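Local coordinates for alpha-galactosidase (Thermus thermophilus, PDB 6LCJ), which probably hydrolyses terminal alpha-galactosyl residues from galactosides, as a thermostable glycoside hydrolase of family GH36 that assembles as a hexamer, at residues E315-L327 / F338-A350. Residues are numbered along the deposited sequence; the frame is centred on the assembly and turned at random.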
# COMPACT_ATOMS: atom_id res chain seq x y z
N GLU E 315 -29.92 14.04 5.13
CA GLU E 315 -29.68 15.30 5.83
C GLU E 315 -30.28 16.50 5.10
O GLU E 315 -30.53 17.53 5.73
CB GLU E 315 -28.18 15.53 6.01
CG GLU E 315 -27.49 14.52 6.89
CD GLU E 315 -27.20 13.16 6.20
OE1 GLU E 315 -27.44 13.02 4.97
OE2 GLU E 315 -26.72 12.24 6.91
N GLY E 316 -30.50 16.39 3.79
CA GLY E 316 -31.04 17.48 3.01
C GLY E 316 -32.53 17.45 2.82
O GLY E 316 -33.08 18.32 2.13
N GLU E 317 -33.22 16.49 3.41
CA GLU E 317 -34.64 16.35 3.12
C GLU E 317 -35.45 17.52 3.67
O GLU E 317 -36.40 17.97 3.01
CB GLU E 317 -35.14 15.00 3.65
CG GLU E 317 -34.72 13.82 2.78
CD GLU E 317 -35.37 12.50 3.18
OE1 GLU E 317 -36.18 12.48 4.13
OE2 GLU E 317 -35.09 11.47 2.53
N ALA E 318 -35.10 18.04 4.86
CA ALA E 318 -35.80 19.21 5.41
C ALA E 318 -35.67 20.43 4.50
O ALA E 318 -36.67 21.13 4.27
CB ALA E 318 -35.29 19.55 6.81
N ARG E 319 -34.47 20.73 3.98
CA ARG E 319 -34.33 21.80 2.99
C ARG E 319 -35.16 21.49 1.75
O ARG E 319 -35.83 22.37 1.20
CB ARG E 319 -32.87 21.99 2.57
CG ARG E 319 -31.97 22.65 3.59
CD ARG E 319 -30.48 22.52 3.21
NE ARG E 319 -30.35 21.98 1.86
CZ ARG E 319 -29.46 21.06 1.51
NH1 ARG E 319 -28.61 20.58 2.43
NH2 ARG E 319 -29.43 20.60 0.25
N TYR E 320 -35.10 20.24 1.28
CA TYR E 320 -35.79 19.86 0.05
C TYR E 320 -37.29 20.07 0.18
O TYR E 320 -37.93 20.59 -0.74
CB TYR E 320 -35.49 18.39 -0.28
CG TYR E 320 -36.35 17.79 -1.36
CD1 TYR E 320 -36.05 17.98 -2.71
CD2 TYR E 320 -37.46 17.02 -1.03
CE1 TYR E 320 -36.85 17.41 -3.70
CE2 TYR E 320 -38.26 16.44 -2.01
CZ TYR E 320 -37.96 16.64 -3.33
OH TYR E 320 -38.76 16.06 -4.30
N ARG E 321 -37.86 19.69 1.32
CA ARG E 321 -39.31 19.77 1.47
C ARG E 321 -39.78 21.22 1.48
O ARG E 321 -40.82 21.54 0.88
CB ARG E 321 -39.73 19.04 2.74
CG ARG E 321 -41.20 19.10 2.99
CD ARG E 321 -41.87 17.86 2.50
NE ARG E 321 -43.29 17.84 2.83
CZ ARG E 321 -44.15 16.99 2.28
NH1 ARG E 321 -43.73 16.10 1.39
NH2 ARG E 321 -45.43 17.02 2.63
N LYS E 322 -39.04 22.12 2.14
CA LYS E 322 -39.40 23.53 2.15
C LYS E 322 -39.26 24.15 0.76
O LYS E 322 -40.11 24.94 0.34
CB LYS E 322 -38.55 24.29 3.16
CG LYS E 322 -38.88 23.97 4.60
CD LYS E 322 -37.88 24.62 5.58
CE LYS E 322 -37.59 23.72 6.80
NZ LYS E 322 -36.10 23.60 7.03
N ALA E 323 -38.22 23.78 0.01
CA ALA E 323 -38.08 24.29 -1.35
C ALA E 323 -39.23 23.80 -2.23
O ALA E 323 -39.81 24.58 -2.99
CB ALA E 323 -36.74 23.86 -1.95
N MET E 324 -39.55 22.51 -2.15
CA MET E 324 -40.63 21.97 -2.98
C MET E 324 -41.99 22.52 -2.57
O MET E 324 -42.86 22.70 -3.42
CB MET E 324 -40.64 20.44 -2.92
CG MET E 324 -39.44 19.77 -3.58
SD MET E 324 -39.10 20.41 -5.23
CE MET E 324 -37.73 21.42 -4.82
N ALA E 325 -42.19 22.76 -1.27
CA ALA E 325 -43.44 23.36 -0.82
C ALA E 325 -43.66 24.73 -1.45
O ALA E 325 -44.80 25.11 -1.76
CB ALA E 325 -43.45 23.46 0.70
N ARG E 326 -42.59 25.49 -1.67
CA ARG E 326 -42.73 26.77 -2.33
C ARG E 326 -43.07 26.58 -3.80
O ARG E 326 -43.89 27.31 -4.36
CB ARG E 326 -41.45 27.59 -2.14
CG ARG E 326 -41.36 28.86 -2.99
CD ARG E 326 -42.32 30.00 -2.53
NE ARG E 326 -42.50 31.00 -3.60
CZ ARG E 326 -43.67 31.29 -4.16
NH1 ARG E 326 -44.78 30.68 -3.76
NH2 ARG E 326 -43.73 32.18 -5.14
N LEU E 327 -42.45 25.59 -4.44
CA LEU E 327 -42.77 25.30 -5.83
C LEU E 327 -44.17 24.71 -5.95
O LEU E 327 -44.83 24.90 -6.98
CB LEU E 327 -41.73 24.35 -6.42
CG LEU E 327 -40.48 24.94 -7.06
CD1 LEU E 327 -39.76 25.80 -6.06
CD2 LEU E 327 -39.57 23.82 -7.55
N PHE E 338 -43.03 14.56 -10.25
CA PHE E 338 -41.70 14.56 -9.63
C PHE E 338 -40.87 13.42 -10.20
O PHE E 338 -41.31 12.27 -10.22
CB PHE E 338 -41.79 14.41 -8.11
CG PHE E 338 -42.14 15.69 -7.37
CD1 PHE E 338 -42.89 16.69 -7.99
CD2 PHE E 338 -41.76 15.86 -6.05
CE1 PHE E 338 -43.24 17.84 -7.30
CE2 PHE E 338 -42.10 17.02 -5.35
CZ PHE E 338 -42.84 18.00 -5.98
N CYS E 339 -39.64 13.74 -10.63
CA CYS E 339 -38.74 12.77 -11.23
C CYS E 339 -37.35 12.92 -10.61
O CYS E 339 -36.95 14.02 -10.22
CB CYS E 339 -38.68 12.94 -12.78
SG CYS E 339 -37.83 11.56 -13.70
N GLY E 340 -36.62 11.81 -10.51
CA GLY E 340 -35.29 11.84 -9.90
C GLY E 340 -35.32 12.32 -8.47
O GLY E 340 -34.37 12.96 -7.99
N ALA E 341 -36.39 12.03 -7.79
CA ALA E 341 -36.77 12.77 -6.61
C ALA E 341 -36.74 11.87 -5.39
O ALA E 341 -37.09 10.69 -5.48
CB ALA E 341 -38.18 13.36 -6.78
N PRO E 342 -36.35 12.42 -4.24
CA PRO E 342 -36.57 11.72 -2.97
C PRO E 342 -37.99 11.20 -2.88
O PRO E 342 -38.95 11.98 -2.91
CB PRO E 342 -36.31 12.82 -1.93
CG PRO E 342 -35.36 13.73 -2.62
CD PRO E 342 -35.81 13.77 -4.04
N VAL E 343 -38.15 9.89 -2.80
CA VAL E 343 -39.49 9.31 -2.93
C VAL E 343 -40.37 9.72 -1.76
O VAL E 343 -41.40 10.39 -1.95
CB VAL E 343 -39.39 7.79 -3.10
CG1 VAL E 343 -40.74 7.15 -2.86
CG2 VAL E 343 -38.89 7.46 -4.51
N LEU E 344 -39.98 9.37 -0.54
CA LEU E 344 -40.90 9.57 0.58
C LEU E 344 -41.04 11.05 0.94
O LEU E 344 -42.14 11.51 1.24
CB LEU E 344 -40.42 8.75 1.78
CG LEU E 344 -40.46 7.26 1.43
CD1 LEU E 344 -39.88 6.37 2.52
CD2 LEU E 344 -41.89 6.84 1.10
N ALA E 345 -39.95 11.82 0.86
CA ALA E 345 -40.03 13.24 1.22
C ALA E 345 -40.84 14.06 0.22
O ALA E 345 -41.16 15.22 0.51
CB ALA E 345 -38.61 13.82 1.35
N SER E 346 -41.19 13.49 -0.95
CA SER E 346 -41.99 14.17 -1.96
C SER E 346 -43.48 14.00 -1.73
O SER E 346 -44.27 14.72 -2.34
CB SER E 346 -41.67 13.64 -3.36
OG SER E 346 -40.38 14.06 -3.80
N LEU E 347 -43.88 13.06 -0.88
CA LEU E 347 -45.29 12.73 -0.72
C LEU E 347 -46.06 13.92 -0.16
O LEU E 347 -45.58 14.64 0.72
CB LEU E 347 -45.44 11.52 0.18
CG LEU E 347 -44.82 10.21 -0.32
CD1 LEU E 347 -45.01 9.06 0.69
CD2 LEU E 347 -45.42 9.85 -1.68
N GLY E 348 -47.27 14.13 -0.69
CA GLY E 348 -48.08 15.27 -0.32
C GLY E 348 -47.87 16.49 -1.18
O GLY E 348 -48.74 17.36 -1.21
N LEU E 349 -46.74 16.59 -1.88
CA LEU E 349 -46.47 17.70 -2.78
C LEU E 349 -46.61 17.30 -4.24
O LEU E 349 -47.25 18.03 -5.02
CB LEU E 349 -45.06 18.25 -2.53
CG LEU E 349 -44.80 18.76 -1.11
CD1 LEU E 349 -43.34 19.04 -0.90
CD2 LEU E 349 -45.68 20.00 -0.81
N ALA E 350 -46.04 16.17 -4.64
CA ALA E 350 -46.17 15.71 -6.02
C ALA E 350 -47.59 15.22 -6.30
O ALA E 350 -48.24 14.63 -5.44
CB ALA E 350 -45.18 14.58 -6.31
O HOH W 1 -37.03 10.61 0.76
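In the TIM-barrel domain, Tyr320 and Arg321 of helix 317-331 bind the loop that leads from strand 335-338 to strand 352-354. The Tyr320 ring lies between Pro342 and Met324. Pro342 CG sits over the centre of the Tyr320 ring in a CH-pi contact, 3.9 Å from the centroid. On the opposite face, Met324 CG lies toward the rim. With CG anti to the backbone N (chi1 168°), the Tyr320 ring points at the loop, and Tyr320 OH donates to Ser346 OG at 2.6 Å. Ser346 OG in turn donates to Pro342 O at 2.7 Å. This relay joins the helix to the turn and satisfies a buried hydroxyl. Tyr320 OH also approaches Phe338 CD2, and Met324 SD makes an oblique Met-aromatic contact with the Phe338 ring.

Arg321 bends at chi2 (97°) and lays its guanidinium beside the loop backbone. Arg321 NH1 donates to Ala345 O at 2.9 Å, coming from above the carbonyl plane, and, at a very short and so doubtful distance, to Leu347 O. Arg321 NH2 adds a weak bond to Leu347 O at 3.1 Å. Leu349 CD1 lies over one guanidinium face and also packs on Met324 CB at 3.7 Å. A leucine in place of Arg321 would probably leave Ala345 O without its guanidinium donor.

Nearer the helix start, a water links Glu317 OE2, 2.8 Å away, to Ala345 N. Glu317 is also bound by Gly112 N and Trp50 NE1, which connects this end to the N-terminal beta domain. The arrangement is that of a beta/alpha barrel in which a helix packs against the loop following the next parallel strand.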